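Local coordinates for protein pectinesterase (Aspergillus niger, PDB 5C1E) that hydrolyses the methyl esters of pectin's galacturonosyl residues, releasing methanol, and is thought to take part in maceration and soft-rotting of plant tissue, at residues S102-N110 with Y131-Q139; L142-N153 with I163-C174. All coordinates share one frame; numbering follows the deposited sequence.

Contact 1 (S102-N110 with Y131-Q139)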
loop_
_atom_site.group_PDB
_atom_site.type_symbol
_atom_site.label_atom_id
_atom_site.label_comp_id
_atom_site.label_asym_id
_atom_site.label_seq_id
_atom_site.Cartn_x
_atom_site.Cartn_y
_atom_site.Cartn_z
ATOM N N SER A 102 -11.711 -5.169 -2.224
ATOM C CA SER A 102 -10.572 -6.090 -2.178
ATOM C C SER A 102 -9.955 -6.185 -3.553
ATOM O O SER A 102 -10.679 -6.217 -4.553
ATOM C CB SER A 102 -11.009 -7.472 -1.715
ATOM O OG SER A 102 -11.647 -7.391 -0.473
ATOM N N MET A 103 -8.626 -6.237 -3.618
ATOM C CA MET A 103 -7.943 -6.382 -4.892
ATOM C C MET A 103 -6.890 -7.487 -4.762
ATOM O O MET A 103 -6.175 -7.555 -3.756
ATOM C CB MET A 103 -7.330 -5.052 -5.336
ATOM C CG MET A 103 -6.750 -5.089 -6.743
ATOM S SD MET A 103 -6.379 -3.443 -7.372
ATOM C CE MET A 103 -4.840 -3.066 -6.561
ATOM N N TYR A 104 -6.850 -8.369 -5.756
ATOM C CA TYR A 104 -5.965 -9.528 -5.764
ATOM C C TYR A 104 -5.136 -9.549 -7.018
ATOM O O TYR A 104 -5.679 -9.540 -8.132
ATOM C CB TYR A 104 -6.755 -10.851 -5.731
ATOM C CG TYR A 104 -7.512 -11.132 -4.466
ATOM C CD1 TYR A 104 -8.758 -10.555 -4.247
ATOM C CD2 TYR A 104 -6.992 -11.981 -3.471
ATOM C CE1 TYR A 104 -9.455 -10.800 -3.095
ATOM C CE2 TYR A 104 -7.717 -12.255 -2.320
ATOM C CZ TYR A 104 -8.949 -11.657 -2.152
ATOM O OH TYR A 104 -9.695 -11.855 -1.035
ATOM N N ASN A 105 -3.821 -9.617 -6.837
ATOM C CA ASN A 105 -2.893 -9.891 -7.947
ATOM C C ASN A 105 -2.964 -8.908 -9.117
ATOM O O ASN A 105 -3.044 -9.309 -10.285
ATOM C CB ASN A 105 -3.098 -11.330 -8.425
ATOM C CG ASN A 105 -3.049 -12.312 -7.291
ATOM O OD1 ASN A 105 -4.047 -12.958 -6.955
ATOM N ND2 ASN A 105 -1.887 -12.424 -6.669
ATOM N N ILE A 106 -2.934 -7.618 -8.774
ATOM C CA ILE A 106 -2.923 -6.530 -9.758
ATOM C C ILE A 106 -1.746 -5.613 -9.450
ATOM O O ILE A 106 -1.462 -5.341 -8.276
ATOM C CB ILE A 106 -4.270 -5.786 -9.752
ATOM C CG1 ILE A 106 -5.335 -6.734 -10.336
ATOM C CG2 ILE A 106 -4.159 -4.469 -10.514
ATOM C CD1 ILE A 106 -6.569 -6.127 -10.876
ATOM N N ASN A 107 -1.042 -5.183 -10.494
ATOM C CA ASN A 107 -0.010 -4.159 -10.364
ATOM C C ASN A 107 -0.613 -2.792 -10.688
ATOM O O ASN A 107 -1.329 -2.663 -11.678
ATOM C CB ASN A 107 1.149 -4.387 -11.335
ATOM C CG ASN A 107 1.801 -5.738 -11.171
ATOM O OD1 ASN A 107 1.670 -6.404 -10.145
ATOM N ND2 ASN A 107 2.489 -6.159 -12.197
ATOM N N VAL A 108 -0.299 -1.798 -9.867
ATOM C CA VAL A 108 -0.696 -0.420 -10.092
ATOM C C VAL A 108 0.531 0.468 -10.078
ATOM O O VAL A 108 1.354 0.400 -9.153
ATOM C CB VAL A 108 -1.715 0.084 -9.021
ATOM C CG1 VAL A 108 -2.146 1.523 -9.301
ATOM C CG2 VAL A 108 -2.938 -0.818 -8.986
ATOM N N GLU A 109 0.646 1.326 -11.086
ATOM C CA GLU A 109 1.795 2.201 -11.180
ATOM C C GLU A 109 1.429 3.603 -11.617
ATOM O O GLU A 109 0.451 3.818 -12.313
ATOM C CB GLU A 109 2.857 1.623 -12.112
ATOM C CG GLU A 109 2.394 1.398 -13.525
ATOM C CD GLU A 109 3.539 1.036 -14.465
ATOM O OE1 GLU A 109 3.612 1.606 -15.587
ATOM O OE2 GLU A 109 4.362 0.181 -14.068
ATOM N N ASN A 110 2.218 4.544 -11.138
ATOM C CA ASN A 110 2.249 5.894 -11.706
ATOM C C ASN A 110 3.625 6.035 -12.360
ATOM O O ASN A 110 4.634 5.873 -11.689
ATOM C CB ASN A 110 1.996 6.956 -10.631
ATOM C CG ASN A 110 1.820 8.362 -11.218
ATOM O OD1 ASN A 110 2.548 8.760 -12.112
ATOM N ND2 ASN A 110 0.850 9.110 -10.714
ATOM N N TYR A 131 -4.090 -8.022 -1.767
ATOM C CA TYR A 131 -3.452 -9.316 -1.664
ATOM C C TYR A 131 -2.636 -9.595 -2.911
ATOM O O TYR A 131 -3.171 -9.664 -4.006
ATOM C CB TYR A 131 -4.537 -10.395 -1.530
ATOM C CG TYR A 131 -5.488 -10.150 -0.378
ATOM C CD1 TYR A 131 -5.193 -10.614 0.890
ATOM C CD2 TYR A 131 -6.660 -9.438 -0.555
ATOM C CE1 TYR A 131 -6.059 -10.389 1.952
ATOM C CE2 TYR A 131 -7.524 -9.200 0.498
ATOM C CZ TYR A 131 -7.213 -9.683 1.747
ATOM O OH TYR A 131 -8.067 -9.466 2.794
ATOM N N GLY A 132 -1.333 -9.769 -2.759
ATOM C CA GLY A 132 -0.504 -10.100 -3.901
ATOM C C GLY A 132 -0.444 -9.024 -4.959
ATOM O O GLY A 132 -0.243 -9.336 -6.134
ATOM N N CYS A 133 -0.588 -7.755 -4.560
ATOM C CA CYS A 133 -0.571 -6.639 -5.506
ATOM C C CYS A 133 0.799 -5.949 -5.520
ATOM O O CYS A 133 1.596 -6.076 -4.587
ATOM C CB CYS A 133 -1.648 -5.606 -5.130
ATOM S SG CYS A 133 -3.336 -6.199 -5.298
ATOM N N GLN A 134 1.064 -5.214 -6.588
ATOM C CA GLN A 134 2.222 -4.329 -6.615
ATOM C C GLN A 134 1.793 -2.884 -6.741
ATOM O O GLN A 134 0.856 -2.561 -7.487
ATOM C CB GLN A 134 3.160 -4.670 -7.771
ATOM C CG GLN A 134 3.599 -6.130 -7.821
ATOM C CD GLN A 134 4.660 -6.378 -8.880
ATOM O OE1 GLN A 134 5.631 -5.605 -8.977
ATOM N NE2 GLN A 134 4.516 -7.474 -9.666
ATOM N N PHE A 135 2.524 -2.012 -6.050
ATOM C CA PHE A 135 2.304 -0.593 -6.133
ATOM C C PHE A 135 3.648 0.065 -6.354
ATOM O O PHE A 135 4.549 -0.065 -5.519
ATOM C CB PHE A 135 1.637 -0.060 -4.858
ATOM C CG PHE A 135 0.465 -0.862 -4.418
ATOM C CD1 PHE A 135 -0.798 -0.557 -4.893
ATOM C CD2 PHE A 135 0.611 -1.902 -3.525
ATOM C CE1 PHE A 135 -1.896 -1.295 -4.499
ATOM C CE2 PHE A 135 -0.488 -2.634 -3.117
ATOM C CZ PHE A 135 -1.737 -2.329 -3.614
ATOM N N SER A 136 3.773 0.782 -7.469
ATOM C CA SER A 136 5.054 1.330 -7.904
ATOM C C SER A 136 5.001 2.819 -8.229
ATOM O O SER A 136 4.085 3.294 -8.911
ATOM C CB SER A 136 5.557 0.555 -9.122
ATOM O OG SER A 136 5.820 -0.794 -8.780
ATOM N N GLY A 137 5.987 3.542 -7.706
ATOM C CA GLY A 137 6.183 4.965 -7.997
ATOM C C GLY A 137 7.532 5.395 -7.472
ATOM O O GLY A 137 8.438 4.565 -7.367
ATOM N N TYR A 138 7.686 6.692 -7.179
ATOM C CA TYR A 138 8.920 7.213 -6.602
ATOM C C TYR A 138 8.562 8.025 -5.355
ATOM O O TYR A 138 8.842 7.599 -4.218
ATOM C CB TYR A 138 9.711 8.048 -7.624
ATOM C CG TYR A 138 11.093 8.340 -7.132
ATOM C CD1 TYR A 138 12.138 7.433 -7.351
ATOM C CD2 TYR A 138 11.359 9.493 -6.399
ATOM C CE1 TYR A 138 13.405 7.688 -6.867
ATOM C CE2 TYR A 138 12.631 9.758 -5.916
ATOM C CZ TYR A 138 13.651 8.834 -6.154
ATOM O OH TYR A 138 14.922 9.069 -5.665
ATOM N N GLN A 139 7.946 9.186 -5.571
ATOM C CA GLN A 139 7.471 10.013 -4.488
ATOM C C GLN A 139 5.964 9.837 -4.279
ATOM O O GLN A 139 5.178 10.027 -5.218
ATOM C CB GLN A 139 7.788 11.493 -4.760
ATOM C CG GLN A 139 7.440 12.399 -3.600
ATOM C CD GLN A 139 8.026 13.793 -3.758
ATOM O OE1 GLN A 139 8.522 14.164 -4.825
ATOM N NE2 GLN A 139 7.995 14.559 -2.687
#

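Contact 2 (L142-N153 with I163-C174). With SO4 (sulfate ion), chain C.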
loop_
_atom_site.group_PDB
_atom_site.type_symbol
_atom_site.label_atom_id
_atom_site.label_comp_id
_atom_site.label_asym_id
_atom_site.label_seq_id
_atom_site.Cartn_x
_atom_site.Cartn_y
_atom_site.Cartn_z
ATOM N N LEU A 142 2.089 5.113 -2.411
ATOM C CA LEU A 142 0.894 4.543 -1.804
ATOM C C LEU A 142 0.307 5.477 -0.765
ATOM O O LEU A 142 0.857 5.676 0.338
ATOM C CB LEU A 142 1.204 3.165 -1.214
ATOM C CG LEU A 142 0.028 2.405 -0.610
ATOM C CD1 LEU A 142 -1.006 2.011 -1.652
ATOM C CD2 LEU A 142 0.567 1.195 0.124
ATOM N N TYR A 143 -0.821 6.062 -1.129
ATOM C CA TYR A 143 -1.472 7.030 -0.277
ATOM C C TYR A 143 -2.482 6.284 0.549
ATOM O O TYR A 143 -3.591 6.049 0.089
ATOM C CB TYR A 143 -2.138 8.092 -1.128
ATOM C CG TYR A 143 -2.641 9.337 -0.416
ATOM C CD1 TYR A 143 -2.409 9.575 0.942
ATOM C CD2 TYR A 143 -3.335 10.295 -1.125
ATOM C CE1 TYR A 143 -2.874 10.741 1.558
ATOM C CE2 TYR A 143 -3.787 11.459 -0.527
ATOM C CZ TYR A 143 -3.548 11.684 0.813
ATOM O OH TYR A 143 -4.023 12.857 1.397
ATOM N N VAL A 144 -2.058 5.846 1.740
ATOM C CA VAL A 144 -2.975 5.197 2.673
ATOM C C VAL A 144 -3.681 6.327 3.449
ATOM O O VAL A 144 -3.365 6.635 4.588
ATOM C CB VAL A 144 -2.266 4.158 3.557
ATOM C CG1 VAL A 144 -1.748 3.019 2.675
ATOM C CG2 VAL A 144 -1.112 4.735 4.376
ATOM N N LYS A 145 -4.614 6.970 2.768
ATOM C CA LYS A 145 -5.099 8.274 3.187
ATOM C C LYS A 145 -5.941 8.206 4.449
ATOM O O LYS A 145 -5.752 8.994 5.387
ATOM C CB LYS A 145 -5.914 8.917 2.049
ATOM C CG LYS A 145 -6.529 10.253 2.428
ATOM C CD LYS A 145 -7.220 10.892 1.228
ATOM C CE LYS A 145 -7.544 12.344 1.534
ATOM N NZ LYS A 145 -8.360 12.921 0.447
ATOM N N ALA A 146 -6.893 7.276 4.458
ATOM C CA ALA A 146 -7.777 7.108 5.605
ATOM C C ALA A 146 -8.441 5.744 5.579
ATOM O O ALA A 146 -8.525 5.099 4.528
ATOM C CB ALA A 146 -8.844 8.191 5.618
ATOM N N GLY A 147 -8.950 5.345 6.737
ATOM C CA GLY A 147 -9.659 4.089 6.895
ATOM C C GLY A 147 -8.788 2.899 7.255
ATOM O O GLY A 147 -7.556 2.979 7.230
ATOM N N THR A 148 -9.443 1.792 7.587
ATOM C CA THR A 148 -8.756 0.568 7.971
ATOM C C THR A 148 -8.384 -0.196 6.709
ATOM O O THR A 148 -9.205 -0.360 5.805
ATOM C CB THR A 148 -9.618 -0.288 8.899
ATOM O OG1 THR A 148 -10.909 -0.475 8.321
ATOM C CG2 THR A 148 -9.762 0.404 10.243
ATOM N N GLN A 149 -7.121 -0.604 6.627
ATOM C CA GLN A 149 -6.587 -1.199 5.420
ATOM C C GLN A 149 -5.620 -2.305 5.768
ATOM O O GLN A 149 -4.887 -2.217 6.773
ATOM C CB GLN A 149 -5.887 -0.150 4.560
ATOM C CG GLN A 149 -6.756 1.045 4.234
ATOM C CD GLN A 149 -6.091 2.055 3.315
ATOM O OE1 GLN A 149 -5.199 1.733 2.523
ATOM N NE2 GLN A 149 -6.565 3.282 3.383
ATOM N N TYR A 150 -5.605 -3.325 4.912
ATOM C CA TYR A 150 -4.794 -4.508 5.111
ATOM C C TYR A 150 -4.107 -4.879 3.797
ATOM O O TYR A 150 -4.768 -5.009 2.766
ATOM C CB TYR A 150 -5.689 -5.644 5.626
ATOM C CG TYR A 150 -5.009 -6.978 5.792
ATOM C CD1 TYR A 150 -4.265 -7.267 6.918
ATOM C CD2 TYR A 150 -5.129 -7.965 4.820
ATOM C CE1 TYR A 150 -3.651 -8.504 7.069
ATOM C CE2 TYR A 150 -4.530 -9.198 4.964
ATOM C CZ TYR A 150 -3.789 -9.462 6.079
ATOM O OH TYR A 150 -3.201 -10.686 6.202
ATOM N N TYR A 151 -2.778 -5.003 3.843
ATOM C CA TYR A 151 -1.962 -5.353 2.676
ATOM C C TYR A 151 -1.191 -6.616 3.013
ATOM O O TYR A 151 -0.435 -6.628 3.973
ATOM C CB TYR A 151 -0.967 -4.224 2.308
ATOM C CG TYR A 151 -1.638 -2.946 1.846
ATOM C CD1 TYR A 151 -2.272 -2.104 2.751
ATOM C CD2 TYR A 151 -1.642 -2.585 0.504
ATOM C CE1 TYR A 151 -2.910 -0.955 2.330
ATOM C CE2 TYR A 151 -2.275 -1.427 0.065
ATOM C CZ TYR A 151 -2.924 -0.620 0.985
ATOM O OH TYR A 151 -3.549 0.528 0.570
ATOM N N SER A 152 -1.387 -7.670 2.217
ATOM C CA SER A 152 -0.695 -8.933 2.428
ATOM C C SER A 152 0.038 -9.403 1.188
ATOM O O SER A 152 -0.542 -9.476 0.109
ATOM C CB SER A 152 -1.677 -10.043 2.841
ATOM O OG SER A 152 -0.927 -11.206 3.157
ATOM N N ASN A 153 1.301 -9.775 1.347
ATOM C CA ASN A 153 2.079 -10.322 0.224
ATOM C C ASN A 153 2.106 -9.401 -0.982
ATOM O O ASN A 153 2.085 -9.841 -2.143
ATOM C CB ASN A 153 1.592 -11.722 -0.144
ATOM C CG ASN A 153 1.975 -12.736 0.904
ATOM O OD1 ASN A 153 3.026 -13.354 0.813
ATOM N ND2 ASN A 153 1.154 -12.860 1.949
ATOM N N ILE A 163 4.767 5.401 1.561
ATOM C CA ILE A 163 3.575 4.916 2.280
ATOM C C ILE A 163 3.207 6.064 3.204
ATOM O O ILE A 163 3.966 6.391 4.102
ATOM C CB ILE A 163 3.855 3.638 3.082
ATOM C CG1 ILE A 163 4.340 2.528 2.149
ATOM C CG2 ILE A 163 2.606 3.198 3.852
ATOM C CD1 ILE A 163 4.897 1.306 2.865
ATOM N N PHE A 164 2.105 6.738 2.916
ATOM C CA PHE A 164 1.804 8.006 3.576
ATOM C C PHE A 164 0.305 8.226 3.727
ATOM O O PHE A 164 -0.483 7.709 2.944
ATOM C CB PHE A 164 2.497 9.193 2.833
ATOM C CG PHE A 164 1.803 9.615 1.564
ATOM C CD1 PHE A 164 1.844 8.802 0.432
ATOM C CD2 PHE A 164 1.114 10.808 1.498
ATOM C CE1 PHE A 164 1.182 9.171 -0.721
ATOM C CE2 PHE A 164 0.448 11.180 0.346
ATOM C CZ PHE A 164 0.483 10.371 -0.763
ATOM N N GLY A 165 -0.063 9.018 4.741
ATOM C CA GLY A 165 -1.468 9.312 5.047
ATOM C C GLY A 165 -1.827 8.892 6.450
ATOM O O GLY A 165 -0.938 8.573 7.265
ATOM N N ASP A 166 -3.132 8.878 6.724
ATOM C CA ASP A 166 -3.676 8.658 8.070
ATOM C C ASP A 166 -4.583 7.422 8.188
ATOM O O ASP A 166 -5.422 7.322 9.112
ATOM C CB ASP A 166 -4.436 9.891 8.548
ATOM C CG ASP A 166 -4.814 9.813 10.013
ATOM O OD1 ASP A 166 -4.019 9.337 10.834
ATOM O OD2 ASP A 166 -5.940 10.213 10.329
ATOM N N ALA A 167 -4.416 6.483 7.272
ATOM C CA ALA A 167 -5.052 5.182 7.396
ATOM C C ALA A 167 -4.553 4.492 8.642
ATOM O O ALA A 167 -3.427 4.755 9.092
ATOM C CB ALA A 167 -4.741 4.324 6.179
ATOM N N SER A 168 -5.363 3.589 9.184
ATOM C CA SER A 168 -4.855 2.645 10.153
ATOM C C SER A 168 -4.613 1.360 9.381
ATOM O O SER A 168 -5.568 0.720 8.906
ATOM C CB SER A 168 -5.807 2.433 11.315
ATOM O OG SER A 168 -5.092 1.844 12.371
ATOM N N VAL A 169 -3.338 1.009 9.232
ATOM C CA VAL A 169 -2.944 0.068 8.181
ATOM C C VAL A 169 -1.960 -0.970 8.669
ATOM O O VAL A 169 -1.019 -0.663 9.410
ATOM C CB VAL A 169 -2.422 0.828 6.928
ATOM C CG1 VAL A 169 -1.311 1.788 7.303
ATOM C CG2 VAL A 169 -1.999 -0.130 5.818
ATOM N N TRP A 170 -2.213 -2.209 8.249
ATOM C CA TRP A 170 -1.382 -3.368 8.547
ATOM C C TRP A 170 -0.787 -3.898 7.251
ATOM O O TRP A 170 -1.534 -4.223 6.323
ATOM C CB TRP A 170 -2.226 -4.466 9.168
ATOM C CG TRP A 170 -1.450 -5.687 9.574
ATOM C CD1 TRP A 170 -1.048 -6.708 8.765
ATOM C CD2 TRP A 170 -1.028 -6.039 10.898
ATOM N NE1 TRP A 170 -0.402 -7.666 9.492
ATOM C CE2 TRP A 170 -0.373 -7.284 10.807
ATOM C CE3 TRP A 170 -1.148 -5.431 12.150
ATOM C CZ2 TRP A 170 0.180 -7.917 11.913
ATOM C CZ3 TRP A 170 -0.609 -6.065 13.251
ATOM C CH2 TRP A 170 0.051 -7.293 13.133
ATOM N N PHE A 171 0.543 -3.945 7.192
ATOM C CA PHE A 171 1.283 -4.556 6.085
ATOM C C PHE A 171 1.872 -5.857 6.574
ATOM O O PHE A 171 2.682 -5.859 7.486
ATOM C CB PHE A 171 2.408 -3.654 5.601
ATOM C CG PHE A 171 1.934 -2.353 5.032
ATOM C CD1 PHE A 171 1.638 -2.244 3.691
ATOM C CD2 PHE A 171 1.824 -1.230 5.834
ATOM C CE1 PHE A 171 1.205 -1.045 3.152
ATOM C CE2 PHE A 171 1.391 -0.020 5.303
ATOM C CZ PHE A 171 1.077 0.067 3.959
ATOM N N GLY A 172 1.409 -6.962 6.001
ATOM C CA GLY A 172 1.846 -8.285 6.423
ATOM C C GLY A 172 2.564 -8.997 5.293
ATOM O O GLY A 172 2.039 -9.117 4.177
ATOM N N GLU A 173 3.747 -9.514 5.579
ATOM C CA GLU A 173 4.501 -10.298 4.599
ATOM C C GLU A 173 4.643 -9.576 3.250
ATOM O O GLU A 173 4.518 -10.201 2.204
ATOM C CB GLU A 173 3.844 -11.662 4.389
ATOM C CG GLU A 173 3.844 -12.544 5.622
ATOM C CD GLU A 173 2.999 -13.814 5.477
ATOM O OE1 GLU A 173 2.486 -14.136 4.380
ATOM O OE2 GLU A 173 2.837 -14.507 6.502
ATOM N N CYS A 174 4.911 -8.270 3.292
ATOM C CA CYS A 174 5.112 -7.482 2.089
ATOM C C CYS A 174 6.586 -7.247 1.836
ATOM O O CYS A 174 7.405 -7.218 2.775
ATOM C CB CYS A 174 4.419 -6.125 2.201
ATOM S SG CYS A 174 2.621 -6.200 2.252
HETATM S S SO4 C . -1.036 -11.358 9.013
HETATM O O1 SO4 C . -0.497 -12.738 8.829
HETATM O O2 SO4 C . -0.220 -10.420 8.197
HETATM O O3 SO4 C . -2.468 -11.260 8.622
HETATM O O4 SO4 C . -0.955 -11.014 10.453
HETATM O O HOH W 1 -8.171 6.771 9.103
#

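Contact 1 (S102-N110 with Y131-Q139)
Successive coils of a right-handed parallel beta-helix, the pectinesterase fold, meet where Tyr-104 and Tyr-131 stack and the backbones around them pair in register. Both coils turn a corner here from one sheet of the helix into the next. Before the corner, Tyr-131 N bonds to Met-103 O and Asn-105 N to Tyr-131 O; beyond it, a second parallel ladder begins with Gln-134 N on Ile-106 O and runs through Val-108 N on Gln-134 O (2.8 Å) to Asn-110 N on Ser-136 O. The corner residues Asn-105 and Gly-132 both have positive phi, and CA of Asn-105 lies 3.3 Å from Gly-132 O.

On the outer face the tyrosine rings run side by side as an offset stack, centroids 4.7 Å apart and planes at 15°, with Tyr-131 CD2 over the rim of the Tyr-104 ring, 3.5 Å from Tyr-104 CE2. Asp-296 receives a hydrogen bond from Tyr-104 OH and gives its N-H to Tyr-131 OH. Farther along, the Asn-107 and Gln-134 side chains lie side by side, pointing the same way, their amide planes turned 64° against each other; Asn-107 OD1 sits 3.0 Å from Gln-134 CG and accepts a hydrogen bond from Asn-72.

Inside the coil, Met-103 bends at chi3 (79°), which carries CE to 3.7 Å from Cys-133 SG and 4.0 Å from Phe-135 CE1.

Strands 57-61 and 74-78 continue the stack beyond 102-110, with Leu-59 against Met-103 and Ile-106, while strand 155-158 lies on the other side, its Ile-156 against Phe-135.

Contact 2 (L142-N153 with I163-C174)
Tyr-150 OH and Trp-170 NE1 grip one sulfate, probably from the crystallisation liquor: the hydroxyl gives a 2.6 Å hydrogen bond to sulfate O3, and the indole N-H reaches sulfate O2 at 3.0 Å. Lys-283 also bonds the ion and makes a cation-pi contact with Trp-170. The Tyr-150 and Trp-170 side chains leave adjacent coils of the right-handed parallel beta-helix side by side, each with CG anti to its backbone N (chi1 176° and -177°), their rings near parallel but slid apart.

Two parallel ladders join these coils. The first pairs Leu-142 with Ile-163 and Tyr-143 with Phe-164; the second runs from Thr-148 with Ser-168 to Ser-152 with Gly-172. Between them the register shifts by one residue, and the turn is closed by Ala-167 N on Val-144 O, Asp-166 N on Lys-145 O, and a water linking Gly-147 N to Asp-166 O. Gly-165 CA lies 3.3 Å from Val-144 O, a CA-H...O contact inside the turn.

On the outer face of the first ladder, the Phe-164 ring lies over one face of Tyr-143 as an offset stack, centroids 4.3 Å apart; Lys-145 CB covers the opposite face. Trp-223 meets the Phe-164 ring as well.

Inside the coil, Phe-171 CE1 is 3.5 Å above the Tyr-151 ring, toward its rim, and Leu-142 CD2 meets the Phe-171 edge. Within 142-153, Tyr-151 OH donates to Gln-149 OE1 and Gln-149 NE2 to Ala-146 O. At the far corner Asn-153 ND2 bonds Ser-152 OG and also Glu-173 OE1, met on the anti side of the carboxylate, somewhat out of its plane, at 3.1 Å.

Contacts 1 and 2 follow one another along the beta-helix, their centres about 12 Å apart, and meet directly where strand 128-131 pairs with 148-152. Gly-132 N lies 3.0 Å from Ser-152 O, a probable hydrogen bond at the corner. On the outer face Tyr-131 CE1 packs 3.6 Å from Tyr-150 CE2, extending the row from the tyrosine pair of contact 1 to the sulfate site of contact 2; inside, Phe-135 CE2 touches Tyr-151 CD2 at 3.8 Å. The predicted active-site Asp-161 lies nearer contact 2, its side chain about 5 Å from that of Phe-164, against about 11 Å from Gly-137 in contact 1. A glycerol, probably from the crystallisation liquor, lies about 4 Å from the Phe-164 side chain.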